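Local atomic coordinates of PCF11 protein (Saccharomyces cerevisiae, PDB entry 1SZ9), a protein that probably helps couple transcription to the processing of mRNA 3' ends by recognising the carboxy-terminal domain of RNA polymerase II. Residues T29-A34 against C71-S76; Y43-I48 against S76-Y81; S50-C55 against K91-L96; Y62-L67 against K110-P115. One frame throughout, in Å; residues are numbered along the deposited sequence.

Contact 1 of 4, residues T29-A34 against C71-S76; sequences TLTKLA and CKNVGS
V74 and T31 carry most of this small apolar contact, which ties helix 24-36 to the C-terminal end of helix 57-73 in the all-helical, ARM-like fold of the CTD-interacting domain. Between the two segments the contact is made by methyl and methylene groups and one backbone carbonyl, with no hydrogen bond; the bond that does join the two helices lies one turn back, at S69. The CG2 methyl of V74 does the central work. It lies beside the backbone N of its own residue, opposite its carbonyl carbon, and this puts it 3.8 Å from T31 CG2 and 3.7 Å from the carbonyl T31 O. The side chains of T31 and V74 run past one another in opposite directions, methyl alongside methyl. T31 CG2, trans to the backbone N, also meets N73 CB at 3.9 Å. This rotation leaves T31 with its polar branch on another side: OG1 is hydrogen-bonded to I27 O of its own helix and to S69 OG of helix 57-73, and the buried hydroxyl is thereby satisfied. One turn on, A34 CB approaches V74 CG2 more loosely, at 4.4 Å, and I70 packs against both T31 and A34. After V74 the chain turns away from helical backbone angles at G75, whose phi of 85° is positive; a CB there would press against the carbonyl oxygen V74 O.

Contact 2 of 4, residues Y43-I48 against S76-Y81; sequences YFVDAI and SPYTIY
V45 is the bump of this contact, and the hollow that takes it lies between Y78 and Y81, three residues apart on helix 78-83. A single methyl does the filling: V45 CG2 is 3.8 Å from Y81 CB and 3.9 Å from Y78 CD1, lying near the plane of each tyrosine ring at its edge. With the first torsion of V45 at 170°, CG1 is trans to the backbone N and CG2 is the branch presented to the hollow. Beside it, the phenol of Y78 reaches over to F44, where its OH comes to the ring edge, near the ring plane, 3.6 Å from F44 CD2. That hydroxyl is buried, yet not without a polar mate, since it is hydrogen-bonded to A34 O. F44 CB approaches the Y78 ring obliquely, 4.3 Å from CE1. One face of the Y81 ring has the carbonyl P77 O above it, offset toward the rim. P77 itself follows a cis peptide bond in the turn leading into helix 78-83. In the ARM-like CTD-interacting domain the contact fastens this short helix to helix 41-54, with I70 of helix 57-73 packed against Y78 and F12 of helix 3-16 stacked on the F44 ring.

Contact 3 of 4, residues S50-C55 against K91-L96; sequences SRIEKC and KRTYLL
The last turns of two helices, 41-54 and 86-95, meet here within the all-helical, ARM-like fold of the CTD-interacting domain, with I52 set against T93. The example shows a narrow contact completed by water. I52 CG2 lies 3.3 Å from T93 OG1, and the two side chains cross at about a right angle. This methyl stands anti to the backbone N of I52 (chi1 -70°, taken on CG1), which turns it to T93. One water bridges the two segments, donating to T93 OG1 at 3.0 Å and to the backbone carbonyl I52 O at 3.3 Å. T93 OG1 is also hydrogen-bonded to L89 O, one turn back, which together with the water fixes the rotation of the hydroxyl branch. Farther out, the opposite charges of E53 and R92 probably attract weakly, E53 OE2 standing 4.5 Å from R92 NH1, too far for a salt bridge. On the other carboxylate oxygen, K54 NZ forms a salt bridge with E53 OE1 at 2.9 Å, coming from the anti side, 20° out of plane. Helix 57-73 lies against both partners: its A63 touches I52, its F64 touches T93, and K60 NZ is hydrogen-bonded to the carbonyls of I52 and C55.

Contact 4 of 4, residues Y62-L67 against K110-P115; sequences YAFYAL and KLWLNP
The backbones of F64-L67 and W112 stay well separated, the nearest pair of CA atoms, those of L67 and W112, being 11.5 Å apart. Segment 62-67 is helical throughout, inside helix 57-73, whereas 110-115 takes in the end of helix 99-112 and the turn after it. In this all-helical domain with ARM-like repeats, the distance is bridged by a large side chain, that of W112. Its CG lies opposite the carbonyl carbon and beside the backbone N (chi1 -70°), which sends the indole toward helix 57-73. The far edge of the six-membered ring makes the touch: W112 CH2 is 3.7 Å from F64 CE1, with CE1 in the indole plane, and W112 CZ2 is 4.1 Å from both F64 CD1 and F64 CE1. The two side chains cross at about a right angle. The first torsion of F64, -113°, lies away from the staggered positions, which may reflect its fit against the indole. With an alanine here, the CZ2-CH2 edge of the indole would probably lose its main neighbour across the contact, opening a gap also bordered by I52, T93 and M108. The polar edge of the indole is fixed by a hydrogen bond between NE1 and D68 OD1, while F123 packs edge-to-face with the ring. L67 adds a lighter touch, its CD2 coming obliquely to W112 CZ2 at 4.5 Å.

How the contacts relate
All four contacts lie within one CTD-interacting domain, and their segments interleave along the chain: the first halves come in the order 1, 2, 3, 4 and so do the second halves, each pair alternating. Helix 57-73 serves contacts 1 and 4, and helix 41-54 serves contacts 2 and 3. Contacts 1 and 2 are neighbours, their centres about 9 Å apart, and share S76; contacts 1 and 3, about 21 Å apart between centres, fall on opposite sides of the chain's centre. Contact 4, deepest of the four, touches each of the others. The contacts thus tie parts far apart in the sequence into one helical body, which probably serves as the scaffold that recognises the polymerase tail.

Contact 1 of 4, residues T29-A34 against C71-S76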
loop_
_atom_site.group_PDB
_atom_site.type_symbol
_atom_site.label_atom_id
_atom_site.label_comp_id
_atom_site.label_asym_id
_atom_site.label_seq_id
_atom_site.Cartn_x
_atom_site.Cartn_y
_atom_site.Cartn_z
ATOM N N THR A 29 10.111 -7.564 6.703
ATOM C CA THR A 29 10.629 -6.925 7.904
ATOM C C THR A 29 9.778 -5.707 8.259
ATOM O O THR A 29 9.489 -5.475 9.434
ATOM C CB THR A 29 12.126 -6.550 7.732
ATOM O OG1 THR A 29 12.893 -7.760 7.610
ATOM C CG2 THR A 29 12.636 -5.757 8.939
ATOM N N LEU A 30 9.362 -4.936 7.257
ATOM C CA LEU A 30 8.497 -3.783 7.518
ATOM C C LEU A 30 7.132 -4.252 8.084
ATOM O O LEU A 30 6.538 -3.580 8.930
ATOM C CB LEU A 30 8.269 -2.973 6.231
ATOM C CG LEU A 30 9.458 -2.172 5.672
ATOM C CD1 LEU A 30 9.107 -1.591 4.278
ATOM C CD2 LEU A 30 9.818 -1.034 6.666
ATOM N N THR A 31 6.649 -5.406 7.613
ATOM C CA THR A 31 5.369 -5.957 8.063
ATOM C C THR A 31 5.473 -6.388 9.535
ATOM O O THR A 31 4.554 -6.175 10.317
ATOM C CB THR A 31 4.970 -7.174 7.183
ATOM O OG1 THR A 31 4.950 -6.764 5.810
ATOM C CG2 THR A 31 3.576 -7.724 7.572
ATOM N N LYS A 32 6.602 -6.991 9.903
ATOM C CA LYS A 32 6.826 -7.431 11.274
ATOM C C LYS A 32 6.927 -6.207 12.198
ATOM O O LYS A 32 6.408 -6.223 13.308
ATOM C CB LYS A 32 8.104 -8.277 11.357
ATOM C CG LYS A 32 7.987 -9.641 10.688
ATOM C CD LYS A 32 9.366 -10.295 10.511
ATOM C CE LYS A 32 10.038 -10.552 11.853
ATOM N NZ LYS A 32 11.330 -11.247 11.686
ATOM N N LEU A 33 7.592 -5.149 11.740
ATOM C CA LEU A 33 7.688 -3.927 12.538
ATOM C C LEU A 33 6.278 -3.334 12.749
ATOM O O LEU A 33 5.961 -2.798 13.819
ATOM C CB LEU A 33 8.579 -2.890 11.834
ATOM C CG LEU A 33 10.105 -3.062 11.925
ATOM C CD1 LEU A 33 10.820 -2.076 10.997
ATOM C CD2 LEU A 33 10.546 -2.829 13.383
ATOM N N ALA A 34 5.441 -3.422 11.720
ATOM C CA ALA A 34 4.085 -2.886 11.800
ATOM C C ALA A 34 3.231 -3.723 12.771
ATOM O O ALA A 34 2.397 -3.193 13.487
ATOM C CB ALA A 34 3.454 -2.853 10.405
ATOM N N CYS A 71 -1.304 -4.563 5.296
ATOM C CA CYS A 71 -2.748 -4.698 5.411
ATOM C C CYS A 71 -3.245 -6.143 5.394
ATOM O O CYS A 71 -4.107 -6.516 6.187
ATOM C CB CYS A 71 -3.439 -3.906 4.308
ATOM S SG CYS A 71 -3.285 -2.138 4.554
ATOM N N LYS A 72 -2.710 -6.950 4.486
ATOM C CA LYS A 72 -3.111 -8.351 4.379
ATOM C C LYS A 72 -2.651 -9.250 5.534
ATOM O O LYS A 72 -3.344 -10.192 5.901
ATOM C CB LYS A 72 -2.578 -8.949 3.083
ATOM C CG LYS A 72 -3.441 -8.660 1.868
ATOM C CD LYS A 72 -2.838 -9.278 0.628
ATOM C CE LYS A 72 -3.730 -9.077 -0.593
ATOM N NZ LYS A 72 -2.999 -9.527 -1.806
ATOM N N ASN A 73 -1.489 -8.963 6.105
ATOM C CA ASN A 73 -0.958 -9.812 7.164
ATOM C C ASN A 73 -1.146 -9.308 8.577
ATOM O O ASN A 73 -1.192 -10.104 9.512
ATOM C CB ASN A 73 0.521 -10.094 6.903
ATOM C CG ASN A 73 0.738 -10.764 5.561
ATOM O OD1 ASN A 73 0.148 -11.806 5.285
ATOM N ND2 ASN A 73 1.572 -10.167 4.717
ATOM N N VAL A 74 -1.225 -7.993 8.734
ATOM C CA VAL A 74 -1.430 -7.418 10.050
ATOM C C VAL A 74 -2.911 -7.079 10.174
ATOM O O VAL A 74 -3.553 -7.449 11.155
ATOM C CB VAL A 74 -0.588 -6.140 10.267
ATOM C CG1 VAL A 74 -0.694 -5.684 11.733
ATOM C CG2 VAL A 74 0.874 -6.410 9.918
ATOM N N GLY A 75 -3.447 -6.394 9.164
ATOM C CA GLY A 75 -4.847 -6.000 9.170
ATOM C C GLY A 75 -5.033 -4.702 9.929
ATOM O O GLY A 75 -4.274 -3.754 9.734
ATOM N N SER A 76 -6.032 -4.655 10.807
ATOM C CA SER A 76 -6.294 -3.460 11.591
ATOM C C SER A 76 -5.090 -3.114 12.469
ATOM O O SER A 76 -4.362 -3.990 12.910
ATOM C CB SER A 76 -7.537 -3.658 12.470
ATOM O OG SER A 76 -7.878 -2.430 13.119
#

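Contact 2 of 4, residues Y43-I48 against S76-Y81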
loop_
_atom_site.group_PDB
_atom_site.type_symbol
_atom_site.label_atom_id
_atom_site.label_comp_id
_atom_site.label_asym_id
_atom_site.label_seq_id
_atom_site.Cartn_x
_atom_site.Cartn_y
_atom_site.Cartn_z
ATOM N N TYR A 43 2.410 6.561 12.163
ATOM C CA TYR A 43 3.718 6.982 11.669
ATOM C C TYR A 43 4.117 6.123 10.489
ATOM O O TYR A 43 4.628 6.630 9.500
ATOM C CB TYR A 43 4.781 6.881 12.762
ATOM C CG TYR A 43 4.565 7.896 13.855
ATOM C CD1 TYR A 43 4.548 9.259 13.563
ATOM C CD2 TYR A 43 4.320 7.499 15.167
ATOM C CE1 TYR A 43 4.288 10.198 14.539
ATOM C CE2 TYR A 43 4.057 8.438 16.161
ATOM C CZ TYR A 43 4.041 9.781 15.837
ATOM O OH TYR A 43 3.760 10.715 16.800
ATOM N N PHE A 44 3.872 4.821 10.599
ATOM C CA PHE A 44 4.198 3.898 9.514
ATOM C C PHE A 44 3.313 4.194 8.294
ATOM O O PHE A 44 3.779 4.169 7.162
ATOM C CB PHE A 44 4.013 2.447 9.973
ATOM C CG PHE A 44 4.891 2.061 11.135
ATOM C CD1 PHE A 44 6.054 2.769 11.414
ATOM C CD2 PHE A 44 4.575 0.960 11.929
ATOM C CE1 PHE A 44 6.900 2.388 12.469
ATOM C CE2 PHE A 44 5.411 0.569 12.984
ATOM C CZ PHE A 44 6.579 1.290 13.251
ATOM N N VAL A 45 2.038 4.490 8.521
ATOM C CA VAL A 45 1.161 4.807 7.396
ATOM C C VAL A 45 1.651 6.047 6.648
ATOM O O VAL A 45 1.753 6.048 5.418
ATOM C CB VAL A 45 -0.294 5.019 7.867
ATOM C CG1 VAL A 45 -1.148 5.592 6.727
ATOM C CG2 VAL A 45 -0.873 3.682 8.314
ATOM N N ASP A 46 1.981 7.105 7.382
ATOM C CA ASP A 46 2.441 8.324 6.723
ATOM C C ASP A 46 3.759 8.129 6.007
ATOM O O ASP A 46 3.977 8.686 4.943
ATOM C CB ASP A 46 2.548 9.473 7.718
ATOM C CG ASP A 46 1.185 9.978 8.157
ATOM O OD1 ASP A 46 0.198 9.803 7.393
ATOM O OD2 ASP A 46 1.109 10.560 9.254
ATOM N N ALA A 47 4.636 7.322 6.585
ATOM C CA ALA A 47 5.921 7.042 5.962
ATOM C C ALA A 47 5.697 6.325 4.612
ATOM O O ALA A 47 6.312 6.670 3.607
ATOM C CB ALA A 47 6.756 6.172 6.884
ATOM N N ILE A 48 4.809 5.332 4.591
ATOM C CA ILE A 48 4.547 4.606 3.358
ATOM C C ILE A 48 3.833 5.472 2.318
ATOM O O ILE A 48 4.205 5.448 1.154
ATOM C CB ILE A 48 3.747 3.310 3.644
ATOM C CG1 ILE A 48 4.665 2.311 4.346
ATOM C CG2 ILE A 48 3.251 2.661 2.339
ATOM C CD1 ILE A 48 3.975 1.064 4.777
ATOM N N SER A 76 -6.032 -4.655 10.807
ATOM C CA SER A 76 -6.294 -3.460 11.591
ATOM C C SER A 76 -5.090 -3.114 12.469
ATOM O O SER A 76 -4.362 -3.990 12.910
ATOM C CB SER A 76 -7.537 -3.658 12.470
ATOM O OG SER A 76 -7.878 -2.430 13.119
ATOM N N PRO A 77 -4.857 -1.821 12.720
ATOM C CA PRO A 77 -5.619 -0.650 12.257
ATOM C C PRO A 77 -5.154 -0.117 10.888
ATOM O O PRO A 77 -5.664 0.901 10.381
ATOM C CB PRO A 77 -5.363 0.356 13.362
ATOM C CG PRO A 77 -3.923 0.115 13.649
ATOM C CD PRO A 77 -3.815 -1.413 13.677
ATOM N N TYR A 78 -4.188 -0.805 10.293
ATOM C CA TYR A 78 -3.658 -0.379 9.002
ATOM C C TYR A 78 -4.695 -0.394 7.871
ATOM O O TYR A 78 -4.742 0.534 7.072
ATOM C CB TYR A 78 -2.437 -1.232 8.658
ATOM C CG TYR A 78 -1.348 -1.109 9.696
ATOM C CD1 TYR A 78 -0.556 0.041 9.784
ATOM C CD2 TYR A 78 -1.142 -2.128 10.630
ATOM C CE1 TYR A 78 0.419 0.169 10.785
ATOM C CE2 TYR A 78 -0.180 -2.009 11.632
ATOM C CZ TYR A 78 0.593 -0.865 11.703
ATOM O OH TYR A 78 1.534 -0.782 12.703
ATOM N N THR A 79 -5.531 -1.431 7.815
ATOM C CA THR A 79 -6.569 -1.520 6.797
ATOM C C THR A 79 -7.484 -0.293 6.894
ATOM O O THR A 79 -7.964 0.229 5.883
ATOM C CB THR A 79 -7.449 -2.784 6.986
ATOM O OG1 THR A 79 -7.806 -2.898 8.368
ATOM C CG2 THR A 79 -6.722 -4.054 6.520
ATOM N N ILE A 80 -7.725 0.159 8.124
ATOM C CA ILE A 80 -8.574 1.319 8.366
ATOM C C ILE A 80 -7.843 2.599 7.995
ATOM O O ILE A 80 -8.360 3.417 7.235
ATOM C CB ILE A 80 -9.008 1.389 9.860
ATOM C CG1 ILE A 80 -9.886 0.177 10.197
ATOM C CG2 ILE A 80 -9.764 2.681 10.139
ATOM C CD1 ILE A 80 -10.164 0.014 11.679
ATOM N N TYR A 81 -6.634 2.769 8.517
ATOM C CA TYR A 81 -5.859 3.970 8.238
ATOM C C TYR A 81 -5.513 4.205 6.766
ATOM O O TYR A 81 -5.670 5.318 6.285
ATOM C CB TYR A 81 -4.575 3.977 9.063
ATOM C CG TYR A 81 -4.795 4.001 10.566
ATOM C CD1 TYR A 81 -6.086 4.075 11.112
ATOM C CD2 TYR A 81 -3.709 3.948 11.438
ATOM C CE1 TYR A 81 -6.288 4.092 12.496
ATOM C CE2 TYR A 81 -3.891 3.964 12.820
ATOM C CZ TYR A 81 -5.182 4.033 13.343
ATOM O OH TYR A 81 -5.357 4.019 14.706
#

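Contact 3 of 4, residues S50-C55 against K91-L96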
loop_
_atom_site.group_PDB
_atom_site.type_symbol
_atom_site.label_atom_id
_atom_site.label_comp_id
_atom_site.label_asym_id
_atom_site.label_seq_id
_atom_site.Cartn_x
_atom_site.Cartn_y
_atom_site.Cartn_z
ATOM N N SER A 50 3.902 8.682 2.106
ATOM C CA SER A 50 4.871 9.693 1.701
ATOM C C SER A 50 5.808 9.099 0.649
ATOM O O SER A 50 6.047 9.719 -0.393
ATOM C CB SER A 50 5.666 10.191 2.925
ATOM O OG SER A 50 6.690 11.079 2.525
ATOM N N ARG A 51 6.335 7.897 0.909
ATOM C CA ARG A 51 7.218 7.247 -0.066
ATOM C C ARG A 51 6.501 7.032 -1.408
ATOM O O ARG A 51 7.047 7.335 -2.469
ATOM C CB ARG A 51 7.763 5.896 0.458
ATOM C CG ARG A 51 8.244 4.983 -0.679
ATOM C CD ARG A 51 9.601 4.284 -0.516
ATOM N NE ARG A 51 10.724 5.203 -0.580
ATOM C CZ ARG A 51 11.834 5.027 -1.298
ATOM N NH1 ARG A 51 12.021 3.946 -2.056
ATOM N NH2 ARG A 51 12.780 5.954 -1.244
ATOM N N ILE A 52 5.273 6.520 -1.373
ATOM C CA ILE A 52 4.525 6.301 -2.608
ATOM C C ILE A 52 4.377 7.600 -3.405
ATOM O O ILE A 52 4.494 7.624 -4.636
ATOM C CB ILE A 52 3.128 5.729 -2.304
ATOM C CG1 ILE A 52 3.274 4.287 -1.787
ATOM C CG2 ILE A 52 2.244 5.784 -3.555
ATOM C CD1 ILE A 52 1.997 3.713 -1.185
ATOM N N GLU A 53 4.123 8.683 -2.691
ATOM C CA GLU A 53 3.949 9.981 -3.320
ATOM C C GLU A 53 5.251 10.588 -3.835
ATOM O O GLU A 53 5.279 11.191 -4.906
ATOM C CB GLU A 53 3.300 10.930 -2.318
ATOM C CG GLU A 53 2.970 12.294 -2.859
ATOM C CD GLU A 53 2.053 13.051 -1.919
ATOM O OE1 GLU A 53 2.498 13.380 -0.797
ATOM O OE2 GLU A 53 0.887 13.300 -2.299
ATOM N N LYS A 54 6.329 10.415 -3.077
ATOM C CA LYS A 54 7.634 10.979 -3.430
ATOM C C LYS A 54 8.528 10.204 -4.386
ATOM O O LYS A 54 9.005 10.765 -5.373
ATOM C CB LYS A 54 8.451 11.252 -2.162
ATOM C CG LYS A 54 8.133 12.555 -1.432
ATOM C CD LYS A 54 6.686 12.664 -1.004
ATOM C CE LYS A 54 6.504 13.905 -0.135
ATOM N NZ LYS A 54 5.110 14.099 0.341
ATOM N N CYS A 55 8.773 8.928 -4.092
ATOM C CA CYS A 55 9.668 8.124 -4.920
ATOM C C CYS A 55 9.259 8.080 -6.386
ATOM O O CYS A 55 8.189 8.551 -6.759
ATOM C CB CYS A 55 9.782 6.704 -4.348
ATOM S SG CYS A 55 8.385 5.644 -4.719
ATOM N N LYS A 91 -4.866 6.119 -7.633
ATOM C CA LYS A 91 -5.112 6.808 -8.887
ATOM C C LYS A 91 -3.914 7.666 -9.313
ATOM O O LYS A 91 -3.502 7.626 -10.466
ATOM C CB LYS A 91 -6.357 7.700 -8.750
ATOM C CG LYS A 91 -6.588 8.641 -9.931
ATOM C CD LYS A 91 -7.961 9.319 -9.869
ATOM C CE LYS A 91 -8.174 10.276 -11.068
ATOM N NZ LYS A 91 -9.544 10.906 -11.076
ATOM N N ARG A 92 -3.356 8.437 -8.384
ATOM C CA ARG A 92 -2.220 9.290 -8.726
ATOM C C ARG A 92 -1.027 8.457 -9.162
ATOM O O ARG A 92 -0.351 8.807 -10.129
ATOM C CB ARG A 92 -1.833 10.191 -7.542
ATOM C CG ARG A 92 -2.789 11.368 -7.373
ATOM C CD ARG A 92 -2.694 12.021 -6.003
ATOM N NE ARG A 92 -3.827 12.919 -5.774
ATOM C CZ ARG A 92 -4.148 13.446 -4.594
ATOM N NH1 ARG A 92 -3.423 13.172 -3.513
ATOM N NH2 ARG A 92 -5.210 14.237 -4.494
ATOM N N THR A 93 -0.781 7.350 -8.465
ATOM C CA THR A 93 0.335 6.479 -8.813
ATOM C C THR A 93 0.127 5.874 -10.195
ATOM O O THR A 93 1.023 5.888 -11.029
ATOM C CB THR A 93 0.492 5.337 -7.774
ATOM O OG1 THR A 93 0.774 5.922 -6.507
ATOM C CG2 THR A 93 1.647 4.368 -8.141
ATOM N N TYR A 94 -1.071 5.344 -10.418
ATOM C CA TYR A 94 -1.430 4.721 -11.685
ATOM C C TYR A 94 -1.187 5.681 -12.854
ATOM O O TYR A 94 -0.674 5.292 -13.904
ATOM C CB TYR A 94 -2.914 4.306 -11.650
ATOM C CG TYR A 94 -3.332 3.446 -12.824
ATOM C CD1 TYR A 94 -3.570 4.011 -14.073
ATOM C CD2 TYR A 94 -3.479 2.059 -12.686
ATOM C CE1 TYR A 94 -3.950 3.224 -15.167
ATOM C CE2 TYR A 94 -3.850 1.253 -13.785
ATOM C CZ TYR A 94 -4.085 1.846 -15.012
ATOM O OH TYR A 94 -4.458 1.089 -16.090
ATOM N N LEU A 95 -1.553 6.942 -12.657
ATOM C CA LEU A 95 -1.385 7.956 -13.695
ATOM C C LEU A 95 0.072 8.339 -13.941
ATOM O O LEU A 95 0.395 8.959 -14.965
ATOM C CB LEU A 95 -2.197 9.209 -13.322
ATOM C CG LEU A 95 -3.717 8.975 -13.308
ATOM C CD1 LEU A 95 -4.427 10.184 -12.749
ATOM C CD2 LEU A 95 -4.207 8.660 -14.739
ATOM N N LEU A 96 0.947 7.950 -13.016
ATOM C CA LEU A 96 2.369 8.293 -13.117
ATOM C C LEU A 96 3.326 7.144 -13.366
ATOM O O LEU A 96 4.543 7.321 -13.301
ATOM C CB LEU A 96 2.800 9.076 -11.863
ATOM C CG LEU A 96 2.174 10.488 -11.709
ATOM C CD1 LEU A 96 2.502 11.082 -10.334
ATOM C CD2 LEU A 96 2.682 11.413 -12.824
HETATM O O HOH W 1 1.897 8.653 -6.357
#

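Contact 4 of 4, residues Y62-L67 against K110-P115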
loop_
_atom_site.group_PDB
_atom_site.type_symbol
_atom_site.label_atom_id
_atom_site.label_comp_id
_atom_site.label_asym_id
_atom_site.label_seq_id
_atom_site.Cartn_x
_atom_site.Cartn_y
_atom_site.Cartn_z
ATOM N N TYR A 62 6.666 -0.911 -5.336
ATOM C CA TYR A 62 7.194 -1.671 -4.208
ATOM C C TYR A 62 6.737 -1.115 -2.863
ATOM O O TYR A 62 6.531 -1.875 -1.918
ATOM C CB TYR A 62 8.716 -1.754 -4.329
ATOM C CG TYR A 62 9.116 -2.171 -5.732
ATOM C CD1 TYR A 62 8.578 -3.321 -6.320
ATOM C CD2 TYR A 62 9.996 -1.397 -6.487
ATOM C CE1 TYR A 62 8.909 -3.682 -7.638
ATOM C CE2 TYR A 62 10.337 -1.742 -7.792
ATOM C CZ TYR A 62 9.788 -2.883 -8.363
ATOM O OH TYR A 62 10.108 -3.199 -9.661
ATOM N N ALA A 63 6.537 0.200 -2.791
ATOM C CA ALA A 63 6.040 0.823 -1.561
ATOM C C ALA A 63 4.578 0.377 -1.392
ATOM O O ALA A 63 4.118 0.139 -0.271
ATOM C CB ALA A 63 6.125 2.367 -1.655
ATOM N N PHE A 64 3.841 0.290 -2.497
ATOM C CA PHE A 64 2.454 -0.197 -2.424
ATOM C C PHE A 64 2.460 -1.686 -2.014
ATOM O O PHE A 64 1.517 -2.161 -1.378
ATOM C CB PHE A 64 1.734 -0.037 -3.771
ATOM C CG PHE A 64 0.609 0.974 -3.743
ATOM C CD1 PHE A 64 -0.523 0.757 -2.952
ATOM C CD2 PHE A 64 0.675 2.133 -4.522
ATOM C CE1 PHE A 64 -1.574 1.672 -2.934
ATOM C CE2 PHE A 64 -0.374 3.063 -4.513
ATOM C CZ PHE A 64 -1.505 2.829 -3.713
ATOM N N TYR A 65 3.503 -2.428 -2.385
ATOM C CA TYR A 65 3.555 -3.844 -1.968
ATOM C C TYR A 65 3.791 -3.895 -0.468
ATOM O O TYR A 65 3.315 -4.797 0.210
ATOM C CB TYR A 65 4.648 -4.633 -2.703
ATOM C CG TYR A 65 4.331 -4.987 -4.148
ATOM C CD1 TYR A 65 3.057 -4.786 -4.693
ATOM C CD2 TYR A 65 5.306 -5.556 -4.967
ATOM C CE1 TYR A 65 2.768 -5.155 -6.041
ATOM C CE2 TYR A 65 5.030 -5.923 -6.290
ATOM C CZ TYR A 65 3.758 -5.722 -6.816
ATOM O OH TYR A 65 3.488 -6.135 -8.106
ATOM N N ALA A 66 4.511 -2.906 0.065
ATOM C CA ALA A 66 4.724 -2.844 1.510
ATOM C C ALA A 66 3.353 -2.592 2.188
ATOM O O ALA A 66 2.989 -3.262 3.158
ATOM C CB ALA A 66 5.694 -1.717 1.842
ATOM N N LEU A 67 2.612 -1.617 1.666
ATOM C CA LEU A 67 1.278 -1.264 2.158
ATOM C C LEU A 67 0.368 -2.507 2.090
ATOM O O LEU A 67 -0.358 -2.817 3.031
ATOM C CB LEU A 67 0.690 -0.151 1.274
ATOM C CG LEU A 67 -0.699 0.442 1.584
ATOM C CD1 LEU A 67 -0.824 1.830 0.924
ATOM C CD2 LEU A 67 -1.811 -0.484 1.074
ATOM N N LYS A 110 -7.197 -6.325 -7.660
ATOM C CA LYS A 110 -8.058 -7.495 -7.739
ATOM C C LYS A 110 -7.999 -8.316 -6.453
ATOM O O LYS A 110 -9.024 -8.757 -5.955
ATOM C CB LYS A 110 -7.657 -8.400 -8.906
ATOM C CG LYS A 110 -8.219 -8.003 -10.266
ATOM C CD LYS A 110 -7.866 -9.102 -11.258
ATOM C CE LYS A 110 -8.445 -8.857 -12.627
ATOM N NZ LYS A 110 -8.173 -10.054 -13.470
ATOM N N LEU A 111 -6.799 -8.521 -5.914
ATOM C CA LEU A 111 -6.687 -9.306 -4.685
ATOM C C LEU A 111 -7.238 -8.549 -3.479
ATOM O O LEU A 111 -7.598 -9.176 -2.484
ATOM C CB LEU A 111 -5.234 -9.726 -4.436
ATOM C CG LEU A 111 -4.619 -10.600 -5.529
ATOM C CD1 LEU A 111 -3.207 -10.989 -5.117
ATOM C CD2 LEU A 111 -5.468 -11.856 -5.760
ATOM N N TRP A 112 -7.321 -7.215 -3.550
ATOM C CA TRP A 112 -7.881 -6.465 -2.417
ATOM C C TRP A 112 -9.379 -6.761 -2.287
ATOM O O TRP A 112 -9.945 -6.589 -1.221
ATOM C CB TRP A 112 -7.712 -4.940 -2.559
ATOM C CG TRP A 112 -6.299 -4.409 -2.421
ATOM C CD1 TRP A 112 -5.230 -5.039 -1.852
ATOM C CD2 TRP A 112 -5.834 -3.118 -2.831
ATOM N NE1 TRP A 112 -4.118 -4.212 -1.879
ATOM C CE2 TRP A 112 -4.466 -3.030 -2.478
ATOM C CE3 TRP A 112 -6.442 -2.027 -3.467
ATOM C CZ2 TRP A 112 -3.691 -1.884 -2.740
ATOM C CZ3 TRP A 112 -5.673 -0.886 -3.726
ATOM C CH2 TRP A 112 -4.311 -0.829 -3.361
ATOM N N LEU A 113 -10.014 -7.186 -3.376
ATOM C CA LEU A 113 -11.454 -7.509 -3.374
ATOM C C LEU A 113 -11.744 -8.824 -2.636
ATOM O O LEU A 113 -12.845 -9.046 -2.166
ATOM C CB LEU A 113 -11.976 -7.599 -4.816
ATOM C CG LEU A 113 -12.625 -6.384 -5.498
ATOM C CD1 LEU A 113 -12.360 -5.089 -4.754
ATOM C CD2 LEU A 113 -12.140 -6.323 -6.928
ATOM N N ASN A 114 -10.750 -9.692 -2.537
ATOM C CA ASN A 114 -10.903 -10.963 -1.836
ATOM C C ASN A 114 -9.539 -11.353 -1.245
ATOM O O ASN A 114 -8.934 -12.354 -1.639
ATOM C CB ASN A 114 -11.421 -12.046 -2.798
ATOM C CG ASN A 114 -11.660 -13.387 -2.097
ATOM O OD1 ASN A 114 -12.105 -13.419 -0.948
ATOM N ND2 ASN A 114 -11.370 -14.496 -2.793
ATOM N N PRO A 115 -9.047 -10.567 -0.267
ATOM C CA PRO A 115 -7.744 -10.840 0.356
ATOM C C PRO A 115 -7.690 -12.173 1.108
ATOM O O PRO A 115 -8.566 -12.468 1.913
ATOM C CB PRO A 115 -7.561 -9.663 1.299
ATOM C CG PRO A 115 -8.980 -9.430 1.795
ATOM C CD PRO A 115 -9.811 -9.571 0.515
#